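Local coordinates for protein nucleocapsid (Crimean-congo hemorrhagic fever virus, PDB 4AKL) that probably binds single- and double-stranded RNA to help package the viral genome, and probably cleaves double-stranded DNA without sequence specificity, at residues A[112-117]-A[365-370]; A[116-121]-A[296-301]; A[124-129]-A[374-379]; A[231-236]-A[288-293]. One frame throughout, in Å; residues are numbered along the deposited sequence.

Contact 1: residues A[112-117]-A[365-370]; sequences ELKVEV and DDSFQQ
Two hydrogen bonds tie Val115 and Lys114 to the loop 365-370, and both use main-chain carbonyls of 112-117. Gln369 N meets Val115 O at 3.1 Å along an almost linear N-H line (175°), in the carbonyl plane and on a lone pair. The hydroxyl bond is differently placed: Ser367 OG lies 2.8 Å from Lys114 O but stands 48° out of that carbonyl's plane. A chi1 of 58° swings OG between its own backbone N and C, onto the Lys114 side. Around Phe368 the contact is of another kind. The ring presents its edge to the carbonyl oxygens of Leu113, Lys114 and Glu116, with CE1 3.5 Å from Glu116 O, so weakly positive ring C-H groups face electron-rich oxygens. Van der Waals contacts flank this. Val115 CG1 lies 3.6 Å from Gln369 CD, the two side chains running side by side, whereas Val117 CG2 meets Gln370 CG at 3.8 Å with the chains nearly perpendicular. Lys114 NZ bonds Glu361 O. The loop between helices 355-360 and 385-392 is thereby fastened beside helix 110-113 and the link toward helix 120-136, with Leu113 packed on Pro118 and Phe368 on Met375.

Contact 2: residues A[116-121]-A[296-301]; sequences EVPKIE and ALRAQG
Arg298 reaches from helix 295-301 to the loop around Pro118, and its side chain meets 116-121 at its two ends, the CB and the guanidinium. At the base, Ile120 CD1 sits 3.7 Å from Arg298 CA and 4.1 Å from Arg298 CB, so the isoleucine tip lies against the helix surface where the arginine departs. CG is anti to the backbone N (chi1 170°), which carries the aliphatic part outward before a bend at chi3 turns the guanidinium onto the loop. There NH1 and NH2 both grip one acceptor, Pro118 O, end-on: NH1 at 2.9 Å with an N-H...O angle of 156°, and NH2 at 3.2 Å with a more bent 138°. Pro118 O lies within a few degrees of the guanidinium plane, at its edge. This bifurcated grip falls immediately ahead of helix 120-136: Lys119 is the N-cap residue, and its N is bonded by the side chain of Gln122, three residues further on in the first turn. An arginine from one helix thus holds the entry to another. The NH1 end also meets Val117 CG1 at 3.3 Å, the two side chains crossing at about a right angle. Pro118 CG is farther from NH1, while the prolyl ring itself packs on Leu113, Leu123 and His376. A triethylene glycol molecule, probably from crystallisation, lies about 4 Å from the arginine side chain.

Contact 3: residues A[124-129]-A[374-379]; sequences FNYQQA and YMHPAV
Tyr126 projects from its helix against a type I turn, His376 to Val379, and three residues of the turn meet its ring from different directions. Pro377 lies over one face: CG is 3.5 Å from the ring centroid and 24° off the normal, a CH-pi contact displaced toward the CD1-CE1 side, where Tyr126 CE1 and Pro377 CG approach to 3.3 Å. The proline and tyrosine side chains run past each other in opposite senses. His376 stands almost upright to the tyrosine, with the planes at 80° and the centroids 5.4 Å apart; its edge is directed at the tyrosine face in an offset edge-to-face pair, and its CE1 also touches Tyr126 CB at 3.6 Å. Ala378 CB approaches the CD2-CE2 side, 3.9 Å from Tyr126 CD2. The tyrosine ring is brought into this position by a chi1 of 161°, with CG anti to the backbone N.

Both rings are fixed at their polar atoms. His376 ND1 accepts from Ala378 N at 3.1 Å, a side-chain bond inside the turn, which Val379 N to His376 O closes, and NE2 bonds Gln122 O; this pair of partners fits a ring carrying its hydrogen on NE2. Tyr126 OH bonds Ser309 OG and Asp305 N, and Ser309 OG also bonds Pro377 O.

All five touching residues are buried. The contact sets helix 120-136 against the loop that precedes helix 385-392, with Ser309 of helix 306-316 bonded to both partners, Trp106 of helix 104-107 covering Ala378, and Leu113 of helix 110-113 packed on His376.

Contact 4: residues A[231-236]-A[288-293]; sequences VATGLA and QELYKN
Ala232 opens the contact: its CB points at helix 270-292 and lies 4.3 Å from Leu290 CD1. Thr233 CG2 lies 4.2 Å from the same Leu290 CD1. With chi1 at 57°, Thr233 OG1 stands between its own N and carbonyl carbon, making a weak bond back to Leu230 O, while CG2 is the branch offered to the leucine. One turn beyond Ala232, Ala236 contributes the larger share of what 231-236 buries. Its CB is 4.2 Å from Leu290 CB, and its carbonyl oxygen lies near the plane of the Tyr291 ring, at the edge, 4.1 Å from Tyr291 CD1. That ring has a further edge-to-face partner in Phe247. No hydrogen bond crosses the contact. Across the interface the short helix axes pass 8.7 Å apart, a closeness in keeping with alanines facing the leucine. Just past the leucine, helix 270-292 ends: Glu289 O accepts from both Asn293 N and Asn293 ND2, the latter at 2.7 Å. This is helix-helix packing at a crossing angle of -43°, with small alanines one turn apart set against Leu290, within the helical arm that projects from the globular body of the nairovirus nucleocapsid.

In the fold
Contacts 1, 2 and 3 form a connected cluster, with contact 2 about 8 Å, centre to centre, from contact 3 and 14 Å from contact 1. Contacts 2 and 3 share helix 120-136, while contacts 1 and 2 share Glu116 and Val117. Contacts 1 and 3 take successive parts of the loop between helices 355-360 and 385-392, so chain regions some 245 residues apart are joined twice. Contact 4, about 29 Å, centre to centre, from contact 1, is nested along the chain inside the loops closed by the other three. Helix 270-292 leads from it directly to helix 295-301 of contact 2, where Leu297 packs on Tyr291 and Ile120 on Asn293, joining the arm to the body.

Contact 1: residues A[112-117]-A[365-370]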
loop_
_atom_site.group_PDB
_atom_site.type_symbol
_atom_site.label_atom_id
_atom_site.label_comp_id
_atom_site.label_asym_id
_atom_site.label_seq_id
_atom_site.Cartn_x
_atom_site.Cartn_y
_atom_site.Cartn_z
ATOM N N GLU A 112 17.231 6.409 -8.234
ATOM C CA GLU A 112 17.570 5.000 -8.264
ATOM C C GLU A 112 16.349 4.114 -8.214
ATOM O O GLU A 112 16.341 3.040 -8.838
ATOM C CB GLU A 112 18.504 4.654 -7.104
ATOM C CG GLU A 112 18.979 3.255 -7.109
ATOM C CD GLU A 112 20.081 2.994 -6.077
ATOM O OE1 GLU A 112 20.091 3.618 -4.992
ATOM O OE2 GLU A 112 20.911 2.167 -6.362
ATOM N N LEU A 113 15.329 4.530 -7.482
ATOM C CA LEU A 113 14.122 3.709 -7.314
ATOM C C LEU A 113 13.240 3.679 -8.582
ATOM O O LEU A 113 12.406 2.797 -8.762
ATOM C CB LEU A 113 13.330 4.140 -6.033
ATOM C CG LEU A 113 13.972 3.894 -4.635
ATOM C CD1 LEU A 113 13.045 4.487 -3.496
ATOM C CD2 LEU A 113 14.266 2.422 -4.357
ATOM N N LYS A 114 13.453 4.630 -9.481
ATOM C CA LYS A 114 12.858 4.589 -10.805
ATOM C C LYS A 114 13.482 3.395 -11.622
ATOM O O LYS A 114 12.905 2.979 -12.612
ATOM C CB LYS A 114 13.104 5.919 -11.578
ATOM C CG LYS A 114 12.231 7.113 -11.218
ATOM C CD LYS A 114 12.669 8.417 -11.992
ATOM C CE LYS A 114 12.696 8.278 -13.523
ATOM N NZ LYS A 114 12.607 9.607 -14.222
ATOM N N VAL A 115 14.622 2.895 -11.202
ATOM C CA VAL A 115 15.382 1.887 -11.933
ATOM C C VAL A 115 15.455 0.537 -11.199
ATOM O O VAL A 115 15.267 -0.495 -11.817
ATOM C CB VAL A 115 16.819 2.400 -12.193
ATOM C CG1 VAL A 115 17.665 1.365 -12.866
ATOM C CG2 VAL A 115 16.797 3.747 -13.056
ATOM N N GLU A 116 15.725 0.577 -9.885
ATOM C CA GLU A 116 16.042 -0.631 -9.106
ATOM C C GLU A 116 15.029 -0.964 -8.034
ATOM O O GLU A 116 14.284 -0.086 -7.502
ATOM C CB GLU A 116 17.379 -0.501 -8.376
ATOM C CG GLU A 116 18.576 0.109 -9.130
ATOM C CD GLU A 116 19.316 -0.881 -10.044
ATOM O OE1 GLU A 116 18.795 -2.020 -10.233
ATOM O OE2 GLU A 116 20.413 -0.502 -10.566
ATOM N N VAL A 117 15.037 -2.240 -7.710
ATOM C CA VAL A 117 14.341 -2.805 -6.600
ATOM C C VAL A 117 14.773 -2.070 -5.329
ATOM O O VAL A 117 15.957 -1.767 -5.155
ATOM C CB VAL A 117 14.665 -4.319 -6.485
ATOM C CG1 VAL A 117 14.129 -4.890 -5.154
ATOM C CG2 VAL A 117 14.101 -5.084 -7.722
ATOM N N ASP A 365 7.947 4.267 -15.887
ATOM C CA ASP A 365 7.472 3.290 -16.887
ATOM C C ASP A 365 8.564 2.726 -17.788
ATOM O O ASP A 365 8.579 1.551 -18.058
ATOM C CB ASP A 365 6.378 3.893 -17.792
ATOM C CG ASP A 365 5.176 4.425 -16.965
ATOM O OD1 ASP A 365 5.330 5.400 -16.240
ATOM O OD2 ASP A 365 4.102 3.824 -17.025
ATOM N N ASP A 366 9.460 3.572 -18.236
ATOM C CA ASP A 366 10.474 3.192 -19.210
ATOM C C ASP A 366 11.830 2.984 -18.618
ATOM O O ASP A 366 12.740 2.526 -19.328
ATOM C CB ASP A 366 10.559 4.284 -20.293
ATOM C CG ASP A 366 9.353 4.272 -21.231
ATOM O OD1 ASP A 366 8.780 3.178 -21.497
ATOM O OD2 ASP A 366 8.986 5.348 -21.714
ATOM N N SER A 367 11.985 3.309 -17.330
ATOM C CA SER A 367 13.302 3.234 -16.671
ATOM C C SER A 367 13.468 1.946 -15.811
ATOM O O SER A 367 14.568 1.422 -15.707
ATOM C CB SER A 367 13.493 4.489 -15.835
ATOM O OG SER A 367 12.407 4.591 -14.882
ATOM N N PHE A 368 12.375 1.439 -15.237
ATOM C CA PHE A 368 12.423 0.329 -14.250
ATOM C C PHE A 368 12.835 -1.001 -14.891
ATOM O O PHE A 368 12.182 -1.479 -15.779
ATOM C CB PHE A 368 11.062 0.203 -13.467
ATOM C CG PHE A 368 11.166 -0.629 -12.154
ATOM C CD1 PHE A 368 11.703 -0.090 -11.024
ATOM C CD2 PHE A 368 10.737 -1.959 -12.107
ATOM C CE1 PHE A 368 11.804 -0.832 -9.861
ATOM C CE2 PHE A 368 10.817 -2.720 -10.942
ATOM C CZ PHE A 368 11.347 -2.182 -9.821
ATOM N N GLN A 369 13.926 -1.572 -14.404
ATOM C CA GLN A 369 14.579 -2.663 -15.054
ATOM C C GLN A 369 14.113 -4.093 -14.616
ATOM O O GLN A 369 14.607 -5.074 -15.160
ATOM C CB GLN A 369 16.090 -2.503 -14.864
ATOM C CG GLN A 369 16.635 -1.272 -15.562
ATOM C CD GLN A 369 18.144 -1.108 -15.459
ATOM O OE1 GLN A 369 18.815 -1.770 -14.652
ATOM N NE2 GLN A 369 18.696 -0.196 -16.290
ATOM N N GLN A 370 13.196 -4.198 -13.668
ATOM C CA GLN A 370 12.772 -5.497 -13.124
ATOM C C GLN A 370 11.250 -5.668 -13.202
ATOM O O GLN A 370 10.534 -4.794 -13.696
ATOM C CB GLN A 370 13.249 -5.607 -11.657
ATOM C CG GLN A 370 14.784 -5.422 -11.442
ATOM C CD GLN A 370 15.570 -6.527 -12.034
ATOM O OE1 GLN A 370 15.106 -7.687 -12.073
ATOM N NE2 GLN A 370 16.791 -6.203 -12.519
#

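Contact 2: residues A[116-121]-A[296-301]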
loop_
_atom_site.group_PDB
_atom_site.type_symbol
_atom_site.label_atom_id
_atom_site.label_comp_id
_atom_site.label_asym_id
_atom_site.label_seq_id
_atom_site.Cartn_x
_atom_site.Cartn_y
_atom_site.Cartn_z
ATOM N N GLU A 116 15.725 0.577 -9.885
ATOM C CA GLU A 116 16.042 -0.631 -9.106
ATOM C C GLU A 116 15.029 -0.964 -8.034
ATOM O O GLU A 116 14.284 -0.086 -7.502
ATOM C CB GLU A 116 17.379 -0.501 -8.376
ATOM C CG GLU A 116 18.576 0.109 -9.130
ATOM C CD GLU A 116 19.316 -0.881 -10.044
ATOM O OE1 GLU A 116 18.795 -2.020 -10.233
ATOM O OE2 GLU A 116 20.413 -0.502 -10.566
ATOM N N VAL A 117 15.037 -2.240 -7.710
ATOM C CA VAL A 117 14.341 -2.805 -6.600
ATOM C C VAL A 117 14.773 -2.070 -5.329
ATOM O O VAL A 117 15.957 -1.767 -5.155
ATOM C CB VAL A 117 14.665 -4.319 -6.485
ATOM C CG1 VAL A 117 14.129 -4.890 -5.154
ATOM C CG2 VAL A 117 14.101 -5.084 -7.722
ATOM N N PRO A 118 13.839 -1.766 -4.448
ATOM C CA PRO A 118 14.245 -1.124 -3.219
ATOM C C PRO A 118 14.905 -2.086 -2.223
ATOM O O PRO A 118 14.656 -3.280 -2.249
ATOM C CB PRO A 118 12.938 -0.615 -2.645
ATOM C CG PRO A 118 11.909 -1.441 -3.179
ATOM C CD PRO A 118 12.372 -1.910 -4.527
ATOM N N LYS A 119 15.746 -1.543 -1.368
ATOM C CA LYS A 119 16.216 -2.257 -0.171
ATOM C C LYS A 119 15.034 -2.388 0.780
ATOM O O LYS A 119 14.109 -1.550 0.789
ATOM C CB LYS A 119 17.343 -1.488 0.480
ATOM C CG LYS A 119 18.609 -1.472 -0.404
ATOM C CD LYS A 119 19.477 -0.163 -0.246
ATOM C CE LYS A 119 19.193 0.831 -1.413
ATOM N NZ LYS A 119 19.536 2.294 -1.137
ATOM N N ILE A 120 15.048 -3.413 1.610
ATOM C CA ILE A 120 13.920 -3.656 2.477
ATOM C C ILE A 120 13.717 -2.442 3.439
ATOM O O ILE A 120 12.606 -2.121 3.759
ATOM C CB ILE A 120 14.068 -5.013 3.214
ATOM C CG1 ILE A 120 12.791 -5.408 3.955
ATOM C CG2 ILE A 120 15.235 -4.967 4.187
ATOM C CD1 ILE A 120 11.620 -5.679 3.094
ATOM N N GLU A 121 14.811 -1.784 3.858
ATOM C CA GLU A 121 14.744 -0.684 4.824
ATOM C C GLU A 121 13.962 0.486 4.202
ATOM O O GLU A 121 13.198 1.129 4.875
ATOM C CB GLU A 121 16.139 -0.174 5.238
ATOM C CG GLU A 121 17.015 -1.052 6.144
ATOM C CD GLU A 121 17.780 -2.207 5.418
ATOM O OE1 GLU A 121 17.751 -2.288 4.155
ATOM O OE2 GLU A 121 18.393 -3.024 6.159
ATOM N N ALA A 296 7.921 -12.321 2.507
ATOM C CA ALA A 296 6.621 -11.973 3.088
ATOM C C ALA A 296 6.640 -10.494 3.568
ATOM O O ALA A 296 5.731 -9.720 3.282
ATOM C CB ALA A 296 6.247 -12.976 4.226
ATOM N N LEU A 297 7.694 -10.087 4.254
ATOM C CA LEU A 297 7.815 -8.673 4.693
ATOM C C LEU A 297 8.065 -7.738 3.478
ATOM O O LEU A 297 7.577 -6.590 3.475
ATOM C CB LEU A 297 8.878 -8.508 5.826
ATOM C CG LEU A 297 8.484 -8.923 7.277
ATOM C CD1 LEU A 297 9.694 -9.027 8.290
ATOM C CD2 LEU A 297 7.418 -7.958 7.841
ATOM N N ARG A 298 8.778 -8.216 2.439
ATOM C CA ARG A 298 8.927 -7.406 1.207
ATOM C C ARG A 298 7.571 -7.151 0.514
ATOM O O ARG A 298 7.288 -6.001 0.157
ATOM C CB ARG A 298 9.939 -8.007 0.222
ATOM C CG ARG A 298 9.952 -7.315 -1.217
ATOM C CD ARG A 298 11.141 -7.808 -2.037
ATOM N NE ARG A 298 12.407 -7.472 -1.373
ATOM C CZ ARG A 298 13.055 -6.302 -1.479
ATOM N NH1 ARG A 298 12.586 -5.308 -2.249
ATOM N NH2 ARG A 298 14.203 -6.125 -0.808
ATOM N N ALA A 299 6.753 -8.206 0.365
ATOM C CA ALA A 299 5.404 -8.119 -0.257
ATOM C C ALA A 299 4.385 -7.215 0.519
ATOM O O ALA A 299 3.624 -6.426 -0.079
ATOM C CB ALA A 299 4.802 -9.548 -0.452
ATOM N N GLN A 300 4.350 -7.341 1.840
ATOM C CA GLN A 300 3.514 -6.470 2.657
ATOM C C GLN A 300 4.080 -5.046 2.546
ATOM O O GLN A 300 3.309 -4.074 2.410
ATOM C CB GLN A 300 3.471 -6.933 4.125
ATOM C CG GLN A 300 2.396 -6.254 5.008
ATOM C CD GLN A 300 0.952 -6.726 4.714
ATOM O OE1 GLN A 300 0.658 -7.244 3.641
ATOM N NE2 GLN A 300 0.056 -6.537 5.685
ATOM N N GLY A 301 5.416 -4.935 2.585
ATOM C CA GLY A 301 6.079 -3.635 2.545
ATOM C C GLY A 301 6.011 -2.898 1.213
ATOM O O GLY A 301 6.255 -1.699 1.166
#

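Contact 3: residues A[124-129]-A[374-379]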
loop_
_atom_site.group_PDB
_atom_site.type_symbol
_atom_site.label_atom_id
_atom_site.label_comp_id
_atom_site.label_asym_id
_atom_site.label_seq_id
_atom_site.Cartn_x
_atom_site.Cartn_y
_atom_site.Cartn_z
ATOM N N PHE A 124 10.341 -0.470 4.589
ATOM C CA PHE A 124 9.862 -0.303 5.973
ATOM C C PHE A 124 9.728 1.141 6.354
ATOM O O PHE A 124 8.721 1.511 6.949
ATOM C CB PHE A 124 10.766 -1.001 6.976
ATOM C CG PHE A 124 10.652 -2.497 6.970
ATOM C CD1 PHE A 124 9.516 -3.160 6.484
ATOM C CD2 PHE A 124 11.678 -3.253 7.479
ATOM C CE1 PHE A 124 9.449 -4.556 6.513
ATOM C CE2 PHE A 124 11.594 -4.640 7.501
ATOM C CZ PHE A 124 10.470 -5.279 7.013
ATOM N N ASN A 125 10.726 1.970 5.986
ATOM C CA ASN A 125 10.702 3.382 6.272
ATOM C C ASN A 125 9.483 4.070 5.641
ATOM O O ASN A 125 8.859 4.933 6.268
ATOM C CB ASN A 125 12.016 4.029 5.804
ATOM C CG ASN A 125 12.083 5.543 6.084
ATOM O OD1 ASN A 125 11.360 6.344 5.474
ATOM N ND2 ASN A 125 12.965 5.934 6.993
ATOM N N TYR A 126 9.133 3.674 4.405
ATOM C CA TYR A 126 8.008 4.277 3.737
ATOM C C TYR A 126 6.706 3.921 4.484
ATOM O O TYR A 126 5.859 4.748 4.655
ATOM C CB TYR A 126 7.936 3.789 2.255
ATOM C CG TYR A 126 6.586 3.970 1.605
ATOM C CD1 TYR A 126 5.622 3.019 1.724
ATOM C CD2 TYR A 126 6.286 5.103 0.886
ATOM C CE1 TYR A 126 4.358 3.173 1.111
ATOM C CE2 TYR A 126 5.007 5.288 0.270
ATOM C CZ TYR A 126 4.051 4.312 0.396
ATOM O OH TYR A 126 2.775 4.412 -0.204
ATOM N N GLN A 127 6.552 2.671 4.906
ATOM C CA GLN A 127 5.326 2.267 5.613
ATOM C C GLN A 127 5.196 3.023 6.914
ATOM O O GLN A 127 4.116 3.536 7.234
ATOM C CB GLN A 127 5.272 0.750 5.851
ATOM C CG GLN A 127 5.268 -0.093 4.530
ATOM C CD GLN A 127 4.020 0.073 3.646
ATOM O OE1 GLN A 127 2.946 0.523 4.094
ATOM N NE2 GLN A 127 4.163 -0.301 2.370
ATOM N N GLN A 128 6.294 3.151 7.646
ATOM C CA GLN A 128 6.255 3.879 8.929
ATOM C C GLN A 128 5.983 5.345 8.689
ATOM O O GLN A 128 5.243 5.991 9.476
ATOM C CB GLN A 128 7.578 3.682 9.727
ATOM C CG GLN A 128 7.858 2.213 10.105
ATOM C CD GLN A 128 6.575 1.443 10.661
ATOM O OE1 GLN A 128 6.092 0.436 10.066
ATOM N NE2 GLN A 128 6.032 1.948 11.756
ATOM N N ALA A 129 6.579 5.886 7.612
ATOM C CA ALA A 129 6.346 7.270 7.259
ATOM C C ALA A 129 4.857 7.554 6.938
ATOM O O ALA A 129 4.345 8.596 7.291
ATOM C CB ALA A 129 7.254 7.715 6.119
ATOM N N TYR A 374 7.972 -5.486 -7.959
ATOM C CA TYR A 374 8.990 -5.128 -7.015
ATOM C C TYR A 374 9.192 -3.643 -6.765
ATOM O O TYR A 374 9.901 -3.274 -5.825
ATOM C CB TYR A 374 10.320 -5.693 -7.463
ATOM C CG TYR A 374 10.377 -7.176 -7.406
ATOM C CD1 TYR A 374 10.157 -7.853 -6.202
ATOM C CD2 TYR A 374 10.696 -7.924 -8.543
ATOM C CE1 TYR A 374 10.227 -9.235 -6.119
ATOM C CE2 TYR A 374 10.773 -9.297 -8.474
ATOM C CZ TYR A 374 10.533 -9.947 -7.244
ATOM O OH TYR A 374 10.604 -11.301 -7.169
ATOM N N MET A 375 8.606 -2.816 -7.600
ATOM C CA MET A 375 8.774 -1.368 -7.512
ATOM C C MET A 375 8.441 -0.837 -6.145
ATOM O O MET A 375 7.499 -1.320 -5.507
ATOM C CB MET A 375 7.861 -0.681 -8.538
ATOM C CG MET A 375 8.128 0.776 -8.707
ATOM S SD MET A 375 7.129 1.484 -10.050
ATOM C CE MET A 375 8.005 0.906 -11.444
ATOM N N HIS A 376 9.194 0.142 -5.696
ATOM C CA HIS A 376 8.912 0.816 -4.394
ATOM C C HIS A 376 7.610 1.556 -4.506
ATOM O O HIS A 376 7.314 2.167 -5.563
ATOM C CB HIS A 376 10.046 1.737 -4.016
ATOM C CG HIS A 376 9.958 2.323 -2.634
ATOM N ND1 HIS A 376 9.121 3.363 -2.324
ATOM C CD2 HIS A 376 10.633 2.032 -1.496
ATOM C CE1 HIS A 376 9.275 3.683 -1.054
ATOM N NE2 HIS A 376 10.193 2.895 -0.529
ATOM N N PRO A 377 6.786 1.544 -3.405
ATOM C CA PRO A 377 5.450 2.124 -3.461
ATOM C C PRO A 377 5.324 3.619 -3.595
ATOM O O PRO A 377 4.190 4.132 -3.780
ATOM C CB PRO A 377 4.835 1.710 -2.113
ATOM C CG PRO A 377 5.977 1.461 -1.202
ATOM C CD PRO A 377 6.983 0.830 -2.129
ATOM N N ALA A 378 6.438 4.309 -3.490
ATOM C CA ALA A 378 6.493 5.766 -3.623
ATOM C C ALA A 378 6.892 6.167 -5.036
ATOM O O ALA A 378 7.060 7.353 -5.277
ATOM C CB ALA A 378 7.466 6.345 -2.647
ATOM N N VAL A 379 7.045 5.194 -5.945
ATOM C CA VAL A 379 7.451 5.471 -7.316
ATOM C C VAL A 379 6.220 5.568 -8.241
ATOM O O VAL A 379 5.399 4.633 -8.316
ATOM C CB VAL A 379 8.445 4.426 -7.838
ATOM C CG1 VAL A 379 8.882 4.721 -9.335
ATOM C CG2 VAL A 379 9.662 4.354 -6.906
#

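Contact 4: residues A[231-236]-A[288-293]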
loop_
_atom_site.group_PDB
_atom_site.type_symbol
_atom_site.label_atom_id
_atom_site.label_comp_id
_atom_site.label_asym_id
_atom_site.label_seq_id
_atom_site.Cartn_x
_atom_site.Cartn_y
_atom_site.Cartn_z
ATOM N N VAL A 231 22.913 -18.328 17.276
ATOM C CA VAL A 231 22.341 -17.223 18.061
ATOM C C VAL A 231 21.484 -16.305 17.206
ATOM O O VAL A 231 20.379 -15.950 17.610
ATOM C CB VAL A 231 23.446 -16.363 18.766
ATOM C CG1 VAL A 231 22.887 -15.004 19.234
ATOM C CG2 VAL A 231 24.039 -17.122 19.930
ATOM N N ALA A 232 21.990 -15.931 16.029
ATOM C CA ALA A 232 21.225 -15.057 15.093
ATOM C C ALA A 232 19.950 -15.752 14.587
ATOM O O ALA A 232 18.844 -15.241 14.772
ATOM C CB ALA A 232 22.091 -14.644 13.922
ATOM N N THR A 233 20.118 -16.922 13.961
ATOM C CA THR A 233 18.973 -17.703 13.440
ATOM C C THR A 233 17.985 -18.045 14.553
ATOM O O THR A 233 16.777 -18.014 14.335
ATOM C CB THR A 233 19.402 -19.002 12.664
ATOM O OG1 THR A 233 20.202 -19.837 13.480
ATOM C CG2 THR A 233 20.203 -18.649 11.436
ATOM N N GLY A 234 18.512 -18.334 15.741
ATOM C CA GLY A 234 17.700 -18.621 16.917
ATOM C C GLY A 234 16.795 -17.465 17.287
ATOM O O GLY A 234 15.573 -17.625 17.361
ATOM N N LEU A 235 17.390 -16.301 17.508
ATOM C CA LEU A 235 16.617 -15.080 17.806
ATOM C C LEU A 235 15.652 -14.691 16.691
ATOM O O LEU A 235 14.520 -14.281 16.967
ATOM C CB LEU A 235 17.545 -13.892 18.104
ATOM C CG LEU A 235 17.983 -13.821 19.559
ATOM C CD1 LEU A 235 19.256 -12.941 19.734
ATOM C CD2 LEU A 235 16.822 -13.319 20.407
ATOM N N ALA A 236 16.108 -14.802 15.445
ATOM C CA ALA A 236 15.242 -14.517 14.283
ATOM C C ALA A 236 14.022 -15.450 14.307
ATOM O O ALA A 236 12.872 -15.001 14.152
ATOM C CB ALA A 236 16.020 -14.660 12.965
ATOM N N GLN A 288 18.201 -9.449 13.065
ATOM C CA GLN A 288 17.231 -8.524 12.412
ATOM C C GLN A 288 17.341 -8.545 10.886
ATOM O O GLN A 288 16.316 -8.542 10.201
ATOM C CB GLN A 288 17.370 -7.098 12.948
ATOM C CG GLN A 288 17.122 -7.055 14.460
ATOM C CD GLN A 288 17.287 -5.686 15.051
ATOM O OE1 GLN A 288 16.729 -4.729 14.553
ATOM N NE2 GLN A 288 18.073 -5.588 16.140
ATOM N N GLU A 289 18.573 -8.582 10.364
ATOM C CA GLU A 289 18.814 -8.680 8.898
ATOM C C GLU A 289 18.187 -9.947 8.272
ATOM O O GLU A 289 17.807 -9.929 7.115
ATOM C CB GLU A 289 20.319 -8.600 8.541
ATOM C CG GLU A 289 21.054 -7.398 9.162
ATOM C CD GLU A 289 22.343 -6.998 8.432
ATOM O OE1 GLU A 289 22.249 -6.593 7.239
ATOM O OE2 GLU A 289 23.436 -7.067 9.063
ATOM N N LEU A 290 18.087 -11.035 9.037
ATOM C CA LEU A 290 17.383 -12.235 8.581
ATOM C C LEU A 290 15.869 -12.033 8.717
ATOM O O LEU A 290 15.099 -12.342 7.794
ATOM C CB LEU A 290 17.825 -13.446 9.371
ATOM C CG LEU A 290 19.305 -13.772 9.162
ATOM C CD1 LEU A 290 19.807 -14.657 10.255
ATOM C CD2 LEU A 290 19.504 -14.401 7.779
ATOM N N TYR A 291 15.462 -11.511 9.877
ATOM C CA TYR A 291 14.056 -11.233 10.180
ATOM C C TYR A 291 13.444 -10.284 9.177
ATOM O O TYR A 291 12.401 -10.576 8.585
ATOM C CB TYR A 291 13.921 -10.620 11.576
ATOM C CG TYR A 291 12.500 -10.380 11.984
ATOM C CD1 TYR A 291 11.740 -11.410 12.536
ATOM C CD2 TYR A 291 11.901 -9.128 11.814
ATOM C CE1 TYR A 291 10.407 -11.206 12.920
ATOM C CE2 TYR A 291 10.565 -8.905 12.186
ATOM C CZ TYR A 291 9.829 -9.954 12.740
ATOM O OH TYR A 291 8.529 -9.770 13.122
ATOM N N LYS A 292 14.106 -9.147 8.999
ATOM C CA LYS A 292 13.648 -8.121 8.078
ATOM C C LYS A 292 13.695 -8.613 6.639
ATOM O O LYS A 292 12.742 -8.407 5.914
ATOM C CB LYS A 292 14.490 -6.852 8.222
ATOM C CG LYS A 292 14.346 -6.152 9.597
ATOM C CD LYS A 292 15.537 -5.195 9.869
ATOM C CE LYS A 292 15.152 -4.009 10.760
ATOM N NZ LYS A 292 14.477 -2.904 9.995
ATOM N N ASN A 293 14.789 -9.262 6.228
ATOM C CA ASN A 293 14.911 -9.721 4.828
ATOM C C ASN A 293 14.173 -11.036 4.617
ATOM O O ASN A 293 14.775 -12.118 4.618
ATOM C CB ASN A 293 16.375 -9.826 4.361
ATOM C CG ASN A 293 17.048 -8.469 4.268
ATOM O OD1 ASN A 293 17.255 -7.940 3.169
ATOM N ND2 ASN A 293 17.368 -7.884 5.418
#